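Long-range contact in sugar-binding transport ATP-binding protein (Pyrococcus horikoshii, PDB 1V43), which probably hydrolyses ATP to drive sugar uptake, as the nucleotide-binding subunit of an ABC sugar transporter: residues F286-V298 / L326-L339. Residues are numbered along the deposited sequence; the frame is centred on the assembly and turned at random.
Sequences FGIRPEHMTVEGV and LHVKFGDELVKVKL
M293 reaches down onto the hairpin 326-339. Its methyl CE lies 3.3 Å from F330 CZ, coming at the ring obliquely, and 3.8 Å from V337 CG2. The bend at chi3 (76°) turns this methyl in between F330, V335 and V337. All four residues are buried, and V353 of strand 350-356 touches both M293 and F330. An alanine in place of M293 would take away SD and CE and would probably leave a gap between F330 and V337, with the ring freer to shift. Further along, V295 CG2 meets L326 CD1 at 3.7 Å, the two side chains crossing at about a right angle.

The contact brings together the outermost strands of a five-stranded antiparallel sheet, consistent with the OB-like fold of the TOBE family. Strand 293-295 and strand 333-339 cross at 76°. The short 3-10 turn at P290, just before strand 293-295, is tied to the second strand: K338 N gives a nearly straight bond (174°) to P290 O, 3.0 Å long, from well above the carbonyl plane.

The side of E291 and K336 is looser and partly open to solvent. E291 OE2 bonds to Y230 OH. The extended K338 chain runs past E291, and D323 of the second subunit takes up its NZ in a salt bridge. A water donates to both M293 O and K338 O, bridging two acceptors that cannot bond each other.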
loop_
_atom_site.group_PDB
_atom_site.type_symbol
_atom_site.label_atom_id
_atom_site.label_comp_id
_atom_site.label_asym_id
_atom_site.label_seq_id
_atom_site.Cartn_x
_atom_site.Cartn_y
_atom_site.Cartn_z
ATOM N N PHE A 286 4.034 -24.876 -7.010
ATOM C CA PHE A 286 5.187 -24.488 -6.201
ATOM C C PHE A 286 5.018 -23.025 -5.782
ATOM O O PHE A 286 4.590 -22.195 -6.577
ATOM C CB PHE A 286 6.461 -24.634 -7.035
ATOM C CG PHE A 286 7.692 -24.046 -6.395
ATOM C CD1 PHE A 286 8.317 -24.685 -5.334
ATOM C CD2 PHE A 286 8.235 -22.861 -6.869
ATOM C CE1 PHE A 286 9.468 -24.155 -4.761
ATOM C CE2 PHE A 286 9.383 -22.327 -6.301
ATOM C CZ PHE A 286 10.000 -22.977 -5.246
ATOM N N GLY A 287 5.362 -22.714 -4.541
ATOM C CA GLY A 287 5.228 -21.351 -4.075
ATOM C C GLY A 287 6.361 -20.892 -3.177
ATOM O O GLY A 287 6.808 -21.625 -2.292
ATOM N N ILE A 288 6.848 -19.679 -3.420
ATOM C CA ILE A 288 7.906 -19.106 -2.596
ATOM C C ILE A 288 7.689 -17.606 -2.636
ATOM O O ILE A 288 7.470 -17.047 -3.706
ATOM C CB ILE A 288 9.322 -19.491 -3.102
ATOM C CG1 ILE A 288 10.363 -18.954 -2.123
ATOM C CG2 ILE A 288 9.558 -18.977 -4.515
ATOM C CD1 ILE A 288 11.762 -19.306 -2.491
ATOM N N ARG A 289 7.694 -16.964 -1.466
ATOM C CA ARG A 289 7.448 -15.519 -1.391
ATOM C C ARG A 289 8.647 -14.681 -1.813
ATOM O O ARG A 289 9.780 -15.053 -1.539
ATOM C CB ARG A 289 7.051 -15.107 0.039
ATOM C CG ARG A 289 5.762 -15.722 0.547
ATOM C CD ARG A 289 5.376 -15.075 1.857
ATOM N NE ARG A 289 4.249 -15.717 2.519
ATOM C CZ ARG A 289 2.975 -15.445 2.293
ATOM N NH1 ARG A 289 2.635 -14.529 1.394
ATOM N NH2 ARG A 289 2.035 -16.050 3.011
ATOM N N PRO A 290 8.399 -13.534 -2.476
ATOM C CA PRO A 290 9.424 -12.592 -2.954
ATOM C C PRO A 290 10.447 -12.286 -1.850
ATOM O O PRO A 290 11.654 -12.233 -2.100
ATOM C CB PRO A 290 8.615 -11.346 -3.318
ATOM C CG PRO A 290 7.292 -11.935 -3.795
ATOM C CD PRO A 290 7.039 -13.024 -2.752
ATOM N N GLU A 291 9.946 -12.099 -0.630
ATOM C CA GLU A 291 10.791 -11.793 0.521
ATOM C C GLU A 291 11.530 -13.011 1.072
ATOM O O GLU A 291 12.304 -12.874 2.018
ATOM C CB GLU A 291 9.971 -11.159 1.654
ATOM C CG GLU A 291 8.956 -12.112 2.307
ATOM C CD GLU A 291 7.554 -12.005 1.707
ATOM O OE1 GLU A 291 7.430 -11.790 0.486
ATOM O OE2 GLU A 291 6.571 -12.147 2.462
ATOM N N HIS A 292 11.288 -14.195 0.504
ATOM C CA HIS A 292 11.979 -15.388 0.978
ATOM C C HIS A 292 13.033 -15.836 -0.016
ATOM O O HIS A 292 13.500 -16.972 0.009
ATOM C CB HIS A 292 10.997 -16.531 1.284
ATOM C CG HIS A 292 10.118 -16.257 2.467
ATOM N ND1 HIS A 292 10.492 -15.400 3.480
ATOM C CD2 HIS A 292 8.866 -16.678 2.772
ATOM C CE1 HIS A 292 9.507 -15.293 4.352
ATOM N NE2 HIS A 292 8.507 -16.058 3.946
ATOM N N MET A 293 13.406 -14.910 -0.885
ATOM C CA MET A 293 14.431 -15.137 -1.891
ATOM C C MET A 293 15.374 -13.959 -1.781
ATOM O O MET A 293 15.065 -12.957 -1.132
ATOM C CB MET A 293 13.824 -15.158 -3.294
ATOM C CG MET A 293 12.873 -16.317 -3.565
ATOM S SD MET A 293 11.891 -16.047 -5.057
ATOM C CE MET A 293 13.004 -16.373 -6.157
ATOM N N THR A 294 16.530 -14.077 -2.418
ATOM C CA THR A 294 17.506 -13.001 -2.410
ATOM C C THR A 294 18.343 -13.135 -3.677
ATOM O O THR A 294 18.070 -13.994 -4.514
ATOM C CB THR A 294 18.401 -13.080 -1.162
ATOM O OG1 THR A 294 19.127 -11.850 -1.022
ATOM C CG2 THR A 294 19.385 -14.250 -1.267
ATOM N N VAL A 295 19.339 -12.272 -3.830
ATOM C CA VAL A 295 20.217 -12.313 -5.002
ATOM C C VAL A 295 21.664 -12.481 -4.536
ATOM O O VAL A 295 22.058 -11.903 -3.530
ATOM C CB VAL A 295 20.131 -11.001 -5.824
ATOM C CG1 VAL A 295 21.260 -10.948 -6.824
ATOM C CG2 VAL A 295 18.804 -10.910 -6.554
ATOM N N GLU A 296 22.452 -13.264 -5.265
ATOM C CA GLU A 296 23.851 -13.465 -4.900
ATOM C C GLU A 296 24.590 -12.140 -4.776
ATOM O O GLU A 296 24.382 -11.224 -5.581
ATOM C CB GLU A 296 24.580 -14.310 -5.945
ATOM C CG GLU A 296 26.094 -14.352 -5.704
ATOM C CD GLU A 296 26.860 -15.053 -6.812
ATOM O OE1 GLU A 296 26.888 -14.512 -7.959
ATOM O OE2 GLU A 296 27.441 -16.145 -6.528
ATOM N N GLY A 297 25.463 -12.060 -3.774
ATOM C CA GLY A 297 26.248 -10.861 -3.547
ATOM C C GLY A 297 25.413 -9.704 -3.053
ATOM O O GLY A 297 25.346 -8.661 -3.697
ATOM N N VAL A 298 24.786 -9.884 -1.899
ATOM C CA VAL A 298 23.934 -8.854 -1.326
ATOM C C VAL A 298 23.751 -9.042 0.177
ATOM O O VAL A 298 24.387 -8.352 0.977
ATOM C CB VAL A 298 22.560 -8.852 -2.044
ATOM C CG1 VAL A 298 21.462 -8.353 -1.124
ATOM C CG2 VAL A 298 22.632 -7.963 -3.272
ATOM N N LEU A 326 12.506 -6.900 -7.655
ATOM C CA LEU A 326 12.990 -7.362 -8.950
ATOM C C LEU A 326 12.059 -8.387 -9.581
ATOM O O LEU A 326 11.612 -9.324 -8.912
ATOM C CB LEU A 326 14.362 -8.016 -8.800
ATOM C CG LEU A 326 15.426 -7.291 -7.987
ATOM C CD1 LEU A 326 16.679 -8.173 -7.945
ATOM C CD2 LEU A 326 15.728 -5.929 -8.597
ATOM N N HIS A 327 11.766 -8.199 -10.865
ATOM C CA HIS A 327 10.943 -9.146 -11.608
ATOM C C HIS A 327 11.986 -9.910 -12.412
ATOM O O HIS A 327 12.533 -9.389 -13.383
ATOM C CB HIS A 327 9.961 -8.428 -12.537
ATOM C CG HIS A 327 9.043 -7.471 -11.833
ATOM N ND1 HIS A 327 7.917 -6.947 -12.430
ATOM C CD2 HIS A 327 9.106 -6.911 -10.600
ATOM C CE1 HIS A 327 7.326 -6.106 -11.599
ATOM N NE2 HIS A 327 8.028 -6.066 -10.481
ATOM N N VAL A 328 12.286 -11.130 -11.969
ATOM C CA VAL A 328 13.293 -11.960 -12.607
ATOM C C VAL A 328 12.675 -13.107 -13.377
ATOM O O VAL A 328 11.767 -13.778 -12.883
ATOM C CB VAL A 328 14.256 -12.576 -11.572
ATOM C CG1 VAL A 328 15.447 -13.197 -12.289
ATOM C CG2 VAL A 328 14.708 -11.532 -10.584
ATOM N N LYS A 329 13.181 -13.331 -14.585
ATOM C CA LYS A 329 12.690 -14.414 -15.420
ATOM C C LYS A 329 13.345 -15.728 -15.028
ATOM O O LYS A 329 14.550 -15.887 -15.169
ATOM C CB LYS A 329 12.983 -14.140 -16.897
ATOM C CG LYS A 329 12.124 -13.064 -17.543
ATOM C CD LYS A 329 12.382 -13.026 -19.046
ATOM C CE LYS A 329 11.589 -11.935 -19.754
ATOM N NZ LYS A 329 11.879 -11.919 -21.221
ATOM N N PHE A 330 12.541 -16.653 -14.513
ATOM C CA PHE A 330 13.006 -17.982 -14.122
ATOM C C PHE A 330 12.678 -18.867 -15.313
ATOM O O PHE A 330 11.530 -19.290 -15.472
ATOM C CB PHE A 330 12.227 -18.484 -12.904
ATOM C CG PHE A 330 12.862 -18.147 -11.591
ATOM C CD1 PHE A 330 13.434 -16.899 -11.374
ATOM C CD2 PHE A 330 12.863 -19.074 -10.556
ATOM C CE1 PHE A 330 14.000 -16.580 -10.142
ATOM C CE2 PHE A 330 13.425 -18.766 -9.321
ATOM C CZ PHE A 330 13.993 -17.518 -9.115
ATOM N N GLY A 331 13.671 -19.149 -16.150
ATOM C CA GLY A 331 13.398 -19.958 -17.320
ATOM C C GLY A 331 12.323 -19.212 -18.080
ATOM O O GLY A 331 12.484 -18.025 -18.365
ATOM N N ASP A 332 11.218 -19.886 -18.385
ATOM C CA ASP A 332 10.109 -19.258 -19.108
ATOM C C ASP A 332 9.188 -18.500 -18.159
ATOM O O ASP A 332 8.272 -17.799 -18.600
ATOM C CB ASP A 332 9.269 -20.310 -19.847
ATOM C CG ASP A 332 10.022 -20.981 -20.980
ATOM O OD1 ASP A 332 10.569 -20.258 -21.844
ATOM O OD2 ASP A 332 10.052 -22.234 -21.009
ATOM N N GLU A 333 9.440 -18.641 -16.860
ATOM C CA GLU A 333 8.609 -18.004 -15.847
ATOM C C GLU A 333 9.088 -16.638 -15.376
ATOM O O GLU A 333 10.226 -16.240 -15.621
ATOM C CB GLU A 333 8.477 -18.937 -14.648
ATOM C CG GLU A 333 7.053 -19.120 -14.185
ATOM C CD GLU A 333 6.165 -19.715 -15.256
ATOM O OE1 GLU A 333 6.508 -20.796 -15.781
ATOM O OE2 GLU A 333 5.122 -19.104 -15.569
ATOM N N LEU A 334 8.198 -15.923 -14.693
ATOM C CA LEU A 334 8.508 -14.594 -14.167
ATOM C C LEU A 334 8.123 -14.526 -12.686
ATOM O O LEU A 334 6.957 -14.708 -12.332
ATOM C CB LEU A 334 7.735 -13.540 -14.957
ATOM C CG LEU A 334 8.129 -12.074 -14.784
ATOM C CD1 LEU A 334 9.598 -11.882 -15.124
ATOM C CD2 LEU A 334 7.259 -11.222 -15.698
ATOM N N VAL A 335 9.100 -14.273 -11.823
ATOM C CA VAL A 335 8.832 -14.191 -10.389
ATOM C C VAL A 335 9.346 -12.875 -9.830
ATOM O O VAL A 335 10.170 -12.206 -10.457
ATOM C CB VAL A 335 9.508 -15.345 -9.604
ATOM C CG1 VAL A 335 9.070 -16.693 -10.162
ATOM C CG2 VAL A 335 11.019 -15.200 -9.662
ATOM N N LYS A 336 8.861 -12.505 -8.649
ATOM C CA LYS A 336 9.299 -11.266 -8.008
ATOM C C LYS A 336 10.178 -11.577 -6.824
ATOM O O LYS A 336 9.895 -12.496 -6.067
ATOM C CB LYS A 336 8.106 -10.451 -7.509
ATOM C CG LYS A 336 7.191 -9.936 -8.595
ATOM C CD LYS A 336 6.021 -9.216 -7.968
ATOM C CE LYS A 336 5.038 -8.723 -8.998
ATOM N NZ LYS A 336 3.941 -7.971 -8.334
ATOM N N VAL A 337 11.239 -10.795 -6.671
ATOM C CA VAL A 337 12.169 -10.943 -5.565
ATOM C C VAL A 337 12.205 -9.604 -4.824
ATOM O O VAL A 337 12.440 -8.548 -5.422
ATOM C CB VAL A 337 13.581 -11.297 -6.063
ATOM C CG1 VAL A 337 14.565 -11.273 -4.899
ATOM C CG2 VAL A 337 13.570 -12.682 -6.712
ATOM N N LYS A 338 11.968 -9.643 -3.519
ATOM C CA LYS A 338 11.959 -8.417 -2.743
ATOM C C LYS A 338 13.236 -8.219 -1.941
ATOM O O LYS A 338 13.557 -9.020 -1.073
ATOM C CB LYS A 338 10.751 -8.405 -1.807
ATOM C CG LYS A 338 10.660 -7.166 -0.943
ATOM C CD LYS A 338 9.428 -7.226 -0.063
ATOM C CE LYS A 338 9.363 -6.036 0.877
ATOM N NZ LYS A 338 8.108 -6.024 1.663
ATOM N N LEU A 339 13.957 -7.144 -2.241
ATOM C CA LEU A 339 15.193 -6.833 -1.541
ATOM C C LEU A 339 15.029 -5.564 -0.706
ATOM O O LEU A 339 14.448 -4.584 -1.166
ATOM C CB LEU A 339 16.319 -6.606 -2.539
ATOM C CG LEU A 339 16.607 -7.719 -3.543
ATOM C CD1 LEU A 339 17.623 -7.213 -4.561
ATOM C CD2 LEU A 339 17.124 -8.958 -2.811
HETATM O O HOH W 1 15.227 -10.567 0.219
#